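Local coordinates for YfkN protein (Bacillus subtilis subsp. subtilis, PDB 3GVE) that belongs to the calcineurin-like phosphoesterase family of metal-binding proteins and holds a manganese and a magnesium ion side by side, at residues 11-16 against 55-60; 21-26 against 67-72; 117-122 against 141-146; 252-257 against 275-280. All blocks are in the same frame, centred on the assembly; numbering follows the deposited sequence.

In the fold
The four contacts sample the calcineurin-like phosphoesterase fold. Contact 1 joins strands 9-17 and 57-61 at one border of a four-stranded mixed sheet; contact 4 lies on strand 275-280 of the second sheet, and the two touch, with centres about 16 Å apart. The chain runs from each strand of contact 1 into contact 2, so their segments alternate; their centres are about 25 Å apart. Contact 3 follows, about 21 Å from contact 2 between centres. Contact 4 comes last, just after the metal ligands H249 and H251, and lies opposite contact 3 across the chain's centre. Metal ligands thus come from loops far apart in sequence, with H21 supplied by contact 2.

Contact 1: residues 11-16 against 55-60; sequences HLSILA and PNTLLV
L15 lies beside T57 and L59 on one face of a parallel pair of strands, in which S13 to A16 are matched with T57 to V60. Its CB sits 3.7 Å from L58 O and packs on L59 CD1 at 3.9 Å. With CG turned beside the backbone N (chi1 -50°), the chain leans back along the sheet, so that CG meets T57 CG2 and CD1 ends 3.5 Å from that same methyl. H50 of helix 40-53 covers this face as well. On the face of I14, A16, L58 and V60, V60 CG2 touches A16 CB at 3.8 Å and I14 CG2 at 4.1 Å, and L58 CD1 meets L12 CD1. Strands 210-215 and 244-247 close over that side.

Between the backbones, S13 N bonds to N56 O, L58 N to S13 O, L15 N to L58 O (2.8 Å) and V60 N to L15 O. Where the pairing begins, N56 ND2 donates to H11 O at 3.1 Å, coming from above the carbonyl plane; the same nitrogen also bonds to I154 O. Helix 40-53 connects the two strands, which makes the arrangement a beta-alpha-beta crossover within the layered alpha/beta fold of calcineurin-like phosphoesterases.

Contact 2: residues 21-26 against 67-72; sequences HANMMD and QGNPLG. With MN (manganese (II) ion), chain C.
H21 NE2 binds manganese at 2.2 Å, while the other ring nitrogen, ND1, donates to Q67 O across the contact. This is part of the two-metal centre of the calcineurin-like phosphoesterase fold, in which metal ligands sit on loops that follow the strands. In the first shell the ion is also held by two waters, each at 2.2 Å, and by D19, D64 and H251. D64 is shared with the magnesium ion, which binds N108, H216 and H249 as well.

The second shell is the carbonyl of Q67. Its oxygen lies near the plane of the imidazole, at the ring edge, 2.9 Å from ND1 with an N-H...O angle of 149°. One ring is thereby gripped from both nitrogens, which fixes its rotation and probably makes NE2 a somewhat stronger donor to the metal. The rings of H251 and H109 meet it as well.

Farther out, A22 points at the start of helix 70-85. Its CB packs against the side chain of N69, the residue at the N-cap position, and lies 3.9 Å from G72 N. L71 extends toward the loop and brings CD2 to 4.4 Å from CG of M24, a selenomethionine; I92 of helix 91-98 touches A22, M24 and L71. Close beside the histidine, G68, at a phi of 146°, has no side chain just where one would run into H21 CB, and its CA lies 3.9 Å from H21 O.

Contact 3: residues 117-122 against 141-146; sequences FLDGTI and NRYTPY
D119 and R142 form an end-on, two-pronged salt bridge on the partly exposed side of this contact. R142 NH2 reaches D119 OD2 at 2.8 Å and NH1 reaches OD1 at 3.0 Å, one nitrogen to each oxygen. Both oxygens are met on the syn side and lie near the guanidinium plane, although the carboxylate is turned 34° against it. The arginine leaves its backbone with CG anti to N (chi1 -178°), over one face of the neighbouring Y143 ring and toward its rim; the bend at chi2 then sends the rest of the chain to the helix. Beside this grip a water bonds to Y143 OH at 2.8 Å and gives a weak bond to D119 OD1, lying at the ring edge in its plane.

L118 and Y143, by contrast, are buried and meet only in van der Waals packing. L118 and I122, one turn apart, both cross Y143 at about a right angle: L118 CD2 stands 3.7 Å from OH, and I122 CD1 lies 4.0 Å from ring atom CD1.

F111 and L115 also touch Y143. The contact joins the loop before strand 146-154 to the L118, D119 and I122 side of helix 115-123, while F117 and T121 pack on helix 70-85.

Contact 4: residues 252-257 against 275-280; sequences GLFPSA and IPVVMP
G252 passes its backbone close to the selenomethionine M279, whose SE and CG lie 3.5 Å and 3.4 Å from G252 O. M279 runs out extended through chi1 (178°) and chi2, which lays CG and SE along that carbonyl; the bend at chi3 turns only the terminal CE. At L253 the strand proper begins: its CA-H meets M279 O, and its side chain, on the same face as P280, packs on Y286 and I310, and on K33 of the second subunit.

F254 pairs with M279 in an antiparallel hydrogen-bonded pair. F254 N donates to M279 O at 3.2 Å, in the carbonyl plane and on a lone pair, and M279 N returns a bond to F254 O at 2.9 Å. This short strand, following the metal ligands H249 and H251, is added antiparallel to strand 275-280, which itself runs parallel to strand 244-247 in the second sheet of the phosphoesterase fold. The ring of F254 reaches across to V277, whose O lies at its edge, 3.3 Å from CD2, while CE2 packs on V277 CB at 3.9 Å. P255 follows through a cis peptide bond, which folds its ring back so that CB sits over the centre of the F254 face, 4.1 Å above it.

Contact 1: residues 11-16 against 55-60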
loop_
_atom_site.group_PDB
_atom_site.type_symbol
_atom_site.label_atom_id
_atom_site.label_comp_id
_atom_site.label_asym_id
_atom_site.label_seq_id
_atom_site.Cartn_x
_atom_site.Cartn_y
_atom_site.Cartn_z
ATOM N N HIS A 11 19.265 32.241 8.826
ATOM C CA HIS A 11 18.609 30.983 9.159
ATOM C C HIS A 11 17.699 30.615 7.983
ATOM O O HIS A 11 16.727 31.294 7.750
ATOM C CB HIS A 11 17.825 31.124 10.467
ATOM C CG HIS A 11 17.043 29.906 10.848
ATOM N ND1 HIS A 11 15.978 29.962 11.719
ATOM C CD2 HIS A 11 17.157 28.612 10.474
ATOM C CE1 HIS A 11 15.483 28.752 11.885
ATOM N NE2 HIS A 11 16.165 27.917 11.124
ATOM N N LEU A 12 18.044 29.571 7.256
ATOM C CA LEU A 12 17.247 29.093 6.140
ATOM C C LEU A 12 16.556 27.786 6.564
ATOM O O LEU A 12 17.191 26.902 7.103
ATOM C CB LEU A 12 18.166 28.855 4.935
ATOM C CG LEU A 12 17.517 28.274 3.685
ATOM C CD1 LEU A 12 16.477 29.250 3.141
ATOM C CD2 LEU A 12 18.570 27.977 2.639
ATOM N N SER A 13 15.249 27.693 6.349
ATOM C CA SER A 13 14.505 26.475 6.652
ATOM C C SER A 13 14.051 25.837 5.353
ATOM O O SER A 13 13.622 26.519 4.444
ATOM C CB SER A 13 13.287 26.791 7.500
ATOM O OG SER A 13 13.662 27.239 8.777
ATOM N N ILE A 14 14.153 24.520 5.277
ATOM C CA ILE A 14 13.676 23.786 4.117
ATOM C C ILE A 14 12.617 22.815 4.596
ATOM O O ILE A 14 12.882 21.997 5.449
ATOM C CB ILE A 14 14.827 22.982 3.450
ATOM C CG1 ILE A 14 15.989 23.897 3.039
ATOM C CG2 ILE A 14 14.316 22.217 2.234
ATOM C CD1 ILE A 14 17.300 23.167 2.959
ATOM N N LEU A 15 11.421 22.927 4.040
ATOM C CA LEU A 15 10.322 22.003 4.351
ATOM C C LEU A 15 10.168 21.021 3.199
ATOM O O LEU A 15 10.289 21.421 2.060
ATOM C CB LEU A 15 9.031 22.785 4.532
ATOM C CG LEU A 15 9.096 23.988 5.488
ATOM C CD1 LEU A 15 7.716 24.629 5.571
ATOM C CD2 LEU A 15 9.585 23.584 6.874
ATOM N N ALA A 16 9.905 19.751 3.504
ATOM C CA ALA A 16 9.919 18.704 2.474
ATOM C C ALA A 16 8.824 17.667 2.609
ATOM O O ALA A 16 8.583 17.150 3.713
ATOM C CB ALA A 16 11.274 17.986 2.464
ATOM N N PRO A 55 10.593 33.552 7.827
ATOM C CA PRO A 55 10.398 34.059 6.465
ATOM C C PRO A 55 11.287 33.382 5.408
ATOM O O PRO A 55 10.886 33.268 4.263
ATOM C CB PRO A 55 10.754 35.547 6.595
ATOM C CG PRO A 55 10.607 35.827 8.023
ATOM C CD PRO A 55 11.022 34.613 8.748
ATOM N N ASN A 56 12.478 32.943 5.803
ATOM C CA ASN A 56 13.392 32.282 4.877
ATOM C C ASN A 56 13.074 30.796 4.798
ATOM O O ASN A 56 13.806 29.976 5.285
ATOM C CB ASN A 56 14.859 32.454 5.315
ATOM C CG ASN A 56 15.258 33.898 5.582
ATOM O OD1 ASN A 56 14.948 34.807 4.839
ATOM N ND2 ASN A 56 16.008 34.074 6.634
ATOM N N THR A 57 11.958 30.462 4.179
ATOM C CA THR A 57 11.512 29.070 4.104
ATOM C C THR A 57 11.289 28.629 2.664
ATOM O O THR A 57 10.598 29.283 1.880
ATOM C CB THR A 57 10.234 28.850 4.951
ATOM O OG1 THR A 57 10.544 29.074 6.328
ATOM C CG2 THR A 57 9.723 27.428 4.803
ATOM N N LEU A 58 11.899 27.504 2.326
ATOM C CA LEU A 58 11.708 26.857 1.046
ATOM C C LEU A 58 10.859 25.612 1.251
ATOM O O LEU A 58 10.883 25.039 2.322
ATOM C CB LEU A 58 13.065 26.460 0.463
ATOM C CG LEU A 58 14.049 27.621 0.313
ATOM C CD1 LEU A 58 15.405 27.046 -0.064
ATOM C CD2 LEU A 58 13.542 28.626 -0.746
ATOM N N LEU A 59 10.145 25.209 0.202
ATOM C CA LEU A 59 9.272 24.045 0.235
ATOM C C LEU A 59 9.539 23.170 -0.997
ATOM O O LEU A 59 9.462 23.611 -2.118
ATOM C CB LEU A 59 7.811 24.498 0.289
ATOM C CG LEU A 59 6.746 23.400 0.135
ATOM C CD1 LEU A 59 6.796 22.401 1.300
ATOM C CD2 LEU A 59 5.361 24.053 0.047
ATOM N N VAL A 60 9.869 21.913 -0.743
ATOM C CA VAL A 60 10.247 20.982 -1.816
ATOM C C VAL A 60 9.529 19.653 -1.686
ATOM O O VAL A 60 9.184 19.223 -0.604
ATOM C CB VAL A 60 11.785 20.740 -1.840
ATOM C CG1 VAL A 60 12.520 22.081 -2.012
ATOM C CG2 VAL A 60 12.262 20.036 -0.578
#

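Contact 2: residues 21-26 against 67-72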
loop_
_atom_site.group_PDB
_atom_site.type_symbol
_atom_site.label_atom_id
_atom_site.label_comp_id
_atom_site.label_asym_id
_atom_site.label_seq_id
_atom_site.Cartn_x
_atom_site.Cartn_y
_atom_site.Cartn_z
ATOM N N HIS A 21 2.107 10.078 -3.003
ATOM C CA HIS A 21 1.419 9.029 -3.751
ATOM C C HIS A 21 -0.038 9.427 -4.039
ATOM O O HIS A 21 -0.966 8.650 -3.863
ATOM C CB HIS A 21 1.532 7.674 -3.020
ATOM C CG HIS A 21 2.835 6.972 -3.258
ATOM N ND1 HIS A 21 3.180 6.455 -4.483
ATOM C CD2 HIS A 21 3.882 6.722 -2.436
ATOM C CE1 HIS A 21 4.378 5.906 -4.402
ATOM N NE2 HIS A 21 4.833 6.059 -3.175
ATOM N N ALA A 22 -0.201 10.671 -4.477
ATOM C CA ALA A 22 -1.496 11.210 -4.957
ATOM C C ALA A 22 -2.559 11.354 -3.872
ATOM O O ALA A 22 -3.713 11.620 -4.155
ATOM C CB ALA A 22 -2.044 10.391 -6.145
ATOM N N ASN A 23 -2.144 11.200 -2.625
ATOM C CA ASN A 23 -3.039 11.429 -1.488
ATOM C C ASN A 23 -3.160 12.924 -1.163
ATOM O O ASN A 23 -2.502 13.435 -0.274
ATOM C CB ASN A 23 -2.578 10.620 -0.262
ATOM C CG ASN A 23 -2.587 9.118 -0.516
ATOM O OD1 ASN A 23 -1.554 8.467 -0.540
ATOM N ND2 ASN A 23 -3.742 8.581 -0.725
HETATM N N MSE A 24 -4.027 13.590 -1.916
HETATM C CA MSE A 24 -4.311 15.019 -1.759
HETATM C C MSE A 24 -5.202 15.241 -0.545
HETATM O O MSE A 24 -4.861 15.975 0.355
HETATM C CB MSE A 24 -4.991 15.565 -3.017
HETATM C CG MSE A 24 -4.075 15.507 -4.254
HETATM SE SE MSE A 24 -2.516 16.660 -4.149
HETATM C CE MSE A 24 -1.170 15.270 -3.690
HETATM N N MSE A 25 -6.352 14.590 -0.561
HETATM C CA MSE A 25 -7.273 14.625 0.563
HETATM C C MSE A 25 -6.888 13.604 1.630
HETATM O O MSE A 25 -6.181 12.648 1.362
HETATM C CB MSE A 25 -8.692 14.352 0.081
HETATM C CG MSE A 25 -9.238 15.419 -0.847
HETATM SE SE MSE A 25 -9.490 17.156 0.037
HETATM C CE MSE A 25 -11.268 16.793 0.769
ATOM N N ASP A 26 -7.391 13.810 2.840
ATOM C CA ASP A 26 -7.237 12.816 3.895
ATOM C C ASP A 26 -8.369 11.790 3.716
ATOM O O ASP A 26 -9.344 11.758 4.470
ATOM C CB ASP A 26 -7.206 13.465 5.295
ATOM C CG ASP A 26 -8.398 14.381 5.586
ATOM O OD1 ASP A 26 -9.058 14.854 4.654
ATOM O OD2 ASP A 26 -8.622 14.649 6.775
ATOM N N GLN A 67 1.284 9.341 -8.557
ATOM C CA GLN A 67 0.755 7.995 -8.753
ATOM C C GLN A 67 0.570 7.294 -7.422
ATOM O O GLN A 67 1.322 7.510 -6.496
ATOM C CB GLN A 67 1.742 7.190 -9.602
ATOM C CG GLN A 67 1.220 5.823 -10.048
ATOM C CD GLN A 67 1.353 4.710 -9.003
ATOM O OE1 GLN A 67 0.661 3.699 -9.079
ATOM N NE2 GLN A 67 2.241 4.877 -8.071
ATOM N N GLY A 68 -0.440 6.444 -7.345
ATOM C CA GLY A 68 -0.586 5.548 -6.213
ATOM C C GLY A 68 -2.004 5.229 -5.782
ATOM O O GLY A 68 -2.257 4.206 -5.183
ATOM N N ASN A 69 -2.929 6.129 -6.078
ATOM C CA ASN A 69 -4.332 5.940 -5.695
ATOM C C ASN A 69 -5.279 6.256 -6.858
ATOM O O ASN A 69 -4.825 6.589 -7.921
ATOM C CB ASN A 69 -4.673 6.686 -4.392
ATOM C CG ASN A 69 -4.743 8.204 -4.550
ATOM O OD1 ASN A 69 -4.797 8.938 -3.566
ATOM N ND2 ASN A 69 -4.782 8.665 -5.764
ATOM N N PRO A 70 -6.591 6.145 -6.665
ATOM C CA PRO A 70 -7.513 6.400 -7.780
ATOM C C PRO A 70 -7.550 7.848 -8.286
ATOM O O PRO A 70 -7.949 8.050 -9.406
ATOM C CB PRO A 70 -8.870 5.957 -7.213
ATOM C CG PRO A 70 -8.497 4.852 -6.293
ATOM C CD PRO A 70 -7.240 5.341 -5.612
ATOM N N LEU A 71 -7.119 8.819 -7.491
ATOM C CA LEU A 71 -7.035 10.195 -7.975
ATOM C C LEU A 71 -5.950 10.315 -9.048
ATOM O O LEU A 71 -6.152 10.951 -10.060
ATOM C CB LEU A 71 -6.800 11.176 -6.821
ATOM C CG LEU A 71 -6.806 12.643 -7.254
ATOM C CD1 LEU A 71 -7.449 13.543 -6.201
ATOM C CD2 LEU A 71 -5.426 13.138 -7.647
ATOM N N GLY A 72 -4.819 9.656 -8.831
ATOM C CA GLY A 72 -3.773 9.614 -9.834
ATOM C C GLY A 72 -4.233 8.902 -11.095
ATOM O O GLY A 72 -3.888 9.297 -12.194
HETATM MN MN MN C . 6.928 5.462 -2.677
HETATM O O HOH W 1 8.790 4.287 -2.773
HETATM O O HOH W 2 6.254 3.495 -3.524
#

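Contact 3: residues 117-122 against 141-146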
loop_
_atom_site.group_PDB
_atom_site.type_symbol
_atom_site.label_atom_id
_atom_site.label_comp_id
_atom_site.label_asym_id
_atom_site.label_seq_id
_atom_site.Cartn_x
_atom_site.Cartn_y
_atom_site.Cartn_z
ATOM N N PHE A 117 3.309 11.404 -20.650
ATOM C CA PHE A 117 2.455 11.897 -19.587
ATOM C C PHE A 117 3.280 12.610 -18.527
ATOM O O PHE A 117 2.888 13.637 -18.030
ATOM C CB PHE A 117 1.635 10.768 -18.977
ATOM C CG PHE A 117 0.658 11.232 -17.937
ATOM C CD1 PHE A 117 -0.523 11.868 -18.299
ATOM C CD2 PHE A 117 0.920 11.046 -16.597
ATOM C CE1 PHE A 117 -1.426 12.289 -17.341
ATOM C CE2 PHE A 117 0.011 11.458 -15.656
ATOM C CZ PHE A 117 -1.161 12.080 -16.031
ATOM N N LEU A 118 4.454 12.082 -18.227
ATOM C CA LEU A 118 5.322 12.725 -17.257
ATOM C C LEU A 118 5.791 14.100 -17.752
ATOM O O LEU A 118 5.807 15.050 -17.007
ATOM C CB LEU A 118 6.523 11.827 -16.914
ATOM C CG LEU A 118 7.498 12.383 -15.870
ATOM C CD1 LEU A 118 6.752 12.801 -14.604
ATOM C CD2 LEU A 118 8.578 11.349 -15.546
ATOM N N ASP A 119 6.198 14.176 -19.018
ATOM C CA ASP A 119 6.597 15.454 -19.601
ATOM C C ASP A 119 5.430 16.442 -19.511
ATOM O O ASP A 119 5.621 17.580 -19.162
ATOM C CB ASP A 119 7.029 15.302 -21.063
ATOM C CG ASP A 119 8.431 14.717 -21.221
ATOM O OD1 ASP A 119 9.261 14.792 -20.304
ATOM O OD2 ASP A 119 8.682 14.187 -22.308
ATOM N N GLY A 120 4.229 15.988 -19.820
ATOM C CA GLY A 120 3.061 16.851 -19.770
ATOM C C GLY A 120 2.775 17.329 -18.361
ATOM O O GLY A 120 2.423 18.461 -18.141
ATOM N N THR A 121 2.947 16.434 -17.398
ATOM C CA THR A 121 2.730 16.750 -15.979
ATOM C C THR A 121 3.672 17.855 -15.515
ATOM O O THR A 121 3.262 18.786 -14.865
ATOM C CB THR A 121 2.909 15.486 -15.100
ATOM O OG1 THR A 121 1.869 14.563 -15.390
ATOM C CG2 THR A 121 2.852 15.825 -13.614
ATOM N N ILE A 122 4.942 17.732 -15.887
ATOM C CA ILE A 122 5.966 18.701 -15.537
ATOM C C ILE A 122 5.676 20.088 -16.141
ATOM O O ILE A 122 5.963 21.090 -15.521
ATOM C CB ILE A 122 7.369 18.173 -15.972
ATOM C CG1 ILE A 122 7.765 16.973 -15.113
ATOM C CG2 ILE A 122 8.422 19.243 -15.860
ATOM C CD1 ILE A 122 8.952 16.167 -15.669
ATOM N N ASN A 141 20.988 14.843 -20.627
ATOM C CA ASN A 141 20.019 14.857 -19.545
ATOM C C ASN A 141 18.615 14.830 -20.123
ATOM O O ASN A 141 18.299 15.619 -20.991
ATOM C CB ASN A 141 20.198 16.084 -18.665
ATOM C CG ASN A 141 21.404 15.981 -17.774
ATOM O OD1 ASN A 141 22.412 16.621 -18.010
ATOM N ND2 ASN A 141 21.293 15.177 -16.738
ATOM N N ARG A 142 17.792 13.916 -19.624
ATOM C CA ARG A 142 16.430 13.768 -20.089
ATOM C C ARG A 142 15.497 14.815 -19.461
ATOM O O ARG A 142 14.445 15.080 -19.982
ATOM C CB ARG A 142 15.939 12.348 -19.777
ATOM C CG ARG A 142 14.514 12.038 -20.252
ATOM C CD ARG A 142 14.325 12.353 -21.741
ATOM N NE ARG A 142 13.005 11.973 -22.223
ATOM C CZ ARG A 142 11.902 12.650 -21.962
ATOM N NH1 ARG A 142 11.950 13.730 -21.211
ATOM N NH2 ARG A 142 10.748 12.246 -22.453
ATOM N N TYR A 143 15.911 15.370 -18.329
ATOM C CA TYR A 143 15.149 16.370 -17.572
ATOM C C TYR A 143 16.087 17.502 -17.194
ATOM O O TYR A 143 17.284 17.360 -17.237
ATOM C CB TYR A 143 14.540 15.732 -16.289
ATOM C CG TYR A 143 13.673 14.558 -16.644
ATOM C CD1 TYR A 143 12.398 14.745 -17.134
ATOM C CD2 TYR A 143 14.165 13.259 -16.576
ATOM C CE1 TYR A 143 11.632 13.675 -17.522
ATOM C CE2 TYR A 143 13.416 12.197 -16.955
ATOM C CZ TYR A 143 12.155 12.405 -17.432
ATOM O OH TYR A 143 11.405 11.348 -17.856
ATOM N N THR A 144 15.515 18.619 -16.787
ATOM C CA THR A 144 16.284 19.705 -16.193
ATOM C C THR A 144 17.164 19.128 -15.072
ATOM O O THR A 144 16.643 18.617 -14.091
ATOM C CB THR A 144 15.320 20.727 -15.555
ATOM O OG1 THR A 144 14.285 21.072 -16.492
ATOM C CG2 THR A 144 16.041 21.968 -15.113
ATOM N N PRO A 145 18.486 19.186 -15.212
ATOM C CA PRO A 145 19.324 18.489 -14.230
ATOM C C PRO A 145 19.408 19.156 -12.871
ATOM O O PRO A 145 19.535 18.416 -11.837
ATOM C CB PRO A 145 20.686 18.369 -14.905
ATOM C CG PRO A 145 20.737 19.591 -15.759
ATOM C CD PRO A 145 19.288 19.750 -16.324
ATOM N N TYR A 146 19.295 20.463 -12.836
ATOM C CA TYR A 146 19.363 21.218 -11.604
ATOM C C TYR A 146 18.871 22.608 -11.963
ATOM O O TYR A 146 18.757 22.911 -13.138
ATOM C CB TYR A 146 20.800 21.260 -11.060
ATOM C CG TYR A 146 21.752 22.074 -11.913
ATOM C CD1 TYR A 146 21.831 23.444 -11.775
ATOM C CD2 TYR A 146 22.562 21.470 -12.862
ATOM C CE1 TYR A 146 22.693 24.206 -12.558
ATOM C CE2 TYR A 146 23.427 22.230 -13.649
ATOM C CZ TYR A 146 23.480 23.592 -13.484
ATOM O OH TYR A 146 24.329 24.352 -14.264
HETATM O O HOH W 3 9.186 12.291 -19.190
#

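Contact 4: residues 252-257 against 275-280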
loop_
_atom_site.group_PDB
_atom_site.type_symbol
_atom_site.label_atom_id
_atom_site.label_comp_id
_atom_site.label_asym_id
_atom_site.label_seq_id
_atom_site.Cartn_x
_atom_site.Cartn_y
_atom_site.Cartn_z
ATOM N N GLY A 252 10.234 5.101 5.281
ATOM C CA GLY A 252 10.679 5.067 6.670
ATOM C C GLY A 252 10.781 6.438 7.315
ATOM O O GLY A 252 10.288 7.408 6.751
ATOM N N LEU A 253 11.420 6.508 8.489
ATOM C CA LEU A 253 11.590 7.747 9.213
ATOM C C LEU A 253 13.062 8.044 9.363
ATOM O O LEU A 253 13.842 7.147 9.758
ATOM C CB LEU A 253 10.954 7.657 10.628
ATOM C CG LEU A 253 9.463 7.302 10.670
ATOM C CD1 LEU A 253 8.972 7.365 12.155
ATOM C CD2 LEU A 253 8.651 8.189 9.823
ATOM N N PHE A 254 13.440 9.280 9.147
ATOM C CA PHE A 254 14.777 9.720 9.514
ATOM C C PHE A 254 14.702 11.200 9.837
ATOM O O PHE A 254 14.120 11.946 9.070
ATOM C CB PHE A 254 15.831 9.451 8.431
ATOM C CG PHE A 254 17.229 9.746 8.929
ATOM C CD1 PHE A 254 17.967 8.780 9.581
ATOM C CD2 PHE A 254 17.722 11.032 8.871
ATOM C CE1 PHE A 254 19.210 9.062 10.110
ATOM C CE2 PHE A 254 18.976 11.337 9.400
ATOM C CZ PHE A 254 19.724 10.347 10.031
ATOM N N PRO A 255 15.285 11.637 10.949
ATOM C CA PRO A 255 16.027 10.818 11.912
ATOM C C PRO A 255 15.160 9.857 12.686
ATOM O O PRO A 255 13.985 10.040 12.780
ATOM C CB PRO A 255 16.639 11.860 12.861
ATOM C CG PRO A 255 15.829 13.057 12.713
ATOM C CD PRO A 255 15.333 13.066 11.284
ATOM N N SER A 256 15.788 8.822 13.204
ATOM C CA SER A 256 15.176 7.912 14.158
ATOM C C SER A 256 16.268 7.189 14.937
ATOM O O SER A 256 17.406 7.072 14.499
ATOM C CB SER A 256 14.246 6.917 13.486
ATOM O OG SER A 256 14.975 5.995 12.755
ATOM N N ALA A 257 15.868 6.712 16.104
ATOM C CA ALA A 257 16.742 6.094 17.083
ATOM C C ALA A 257 17.530 4.849 16.619
ATOM O O ALA A 257 18.576 4.574 17.152
ATOM C CB ALA A 257 15.935 5.775 18.319
ATOM N N ILE A 275 25.848 16.278 7.262
ATOM C CA ILE A 275 24.856 16.903 6.386
ATOM C C ILE A 275 23.466 16.563 6.890
ATOM O O ILE A 275 23.199 15.404 7.138
ATOM C CB ILE A 275 25.015 16.366 4.952
ATOM C CG1 ILE A 275 26.402 16.743 4.412
ATOM C CG2 ILE A 275 23.914 16.889 4.025
ATOM C CD1 ILE A 275 26.767 16.070 3.096
ATOM N N PRO A 276 22.582 17.550 7.036
ATOM C CA PRO A 276 21.226 17.231 7.500
ATOM C C PRO A 276 20.466 16.431 6.440
ATOM O O PRO A 276 20.552 16.717 5.247
ATOM C CB PRO A 276 20.589 18.611 7.721
ATOM C CG PRO A 276 21.339 19.535 6.855
ATOM C CD PRO A 276 22.742 18.989 6.742
ATOM N N VAL A 277 19.746 15.428 6.921
ATOM C CA VAL A 277 18.960 14.532 6.094
ATOM C C VAL A 277 17.612 14.333 6.762
ATOM O O VAL A 277 17.544 14.149 7.960
ATOM C CB VAL A 277 19.634 13.146 6.005
ATOM C CG1 VAL A 277 18.781 12.172 5.175
ATOM C CG2 VAL A 277 21.047 13.276 5.429
ATOM N N VAL A 278 16.555 14.356 5.972
ATOM C CA VAL A 278 15.235 14.027 6.498
ATOM C C VAL A 278 14.526 13.049 5.569
ATOM O O VAL A 278 14.678 13.107 4.361
ATOM C CB VAL A 278 14.361 15.297 6.742
ATOM C CG1 VAL A 278 15.027 16.189 7.803
ATOM C CG2 VAL A 278 14.110 16.066 5.438
HETATM N N MSE A 279 13.739 12.168 6.168
HETATM C CA MSE A 279 12.887 11.239 5.429
HETATM C C MSE A 279 11.536 11.219 6.136
HETATM O O MSE A 279 11.350 10.547 7.150
HETATM C CB MSE A 279 13.476 9.823 5.379
HETATM C CG MSE A 279 12.564 8.828 4.644
HETATM SE SE MSE A 279 13.137 6.985 4.834
HETATM C CE MSE A 279 14.763 7.062 3.807
ATOM N N PRO A 280 10.600 11.979 5.592
ATOM C CA PRO A 280 9.311 12.158 6.263
ATOM C C PRO A 280 8.237 11.152 5.852
ATOM O O PRO A 280 7.187 11.500 5.371
ATOM C CB PRO A 280 8.921 13.584 5.876
ATOM C CG PRO A 280 9.516 13.768 4.534
ATOM C CD PRO A 280 10.842 13.040 4.592
#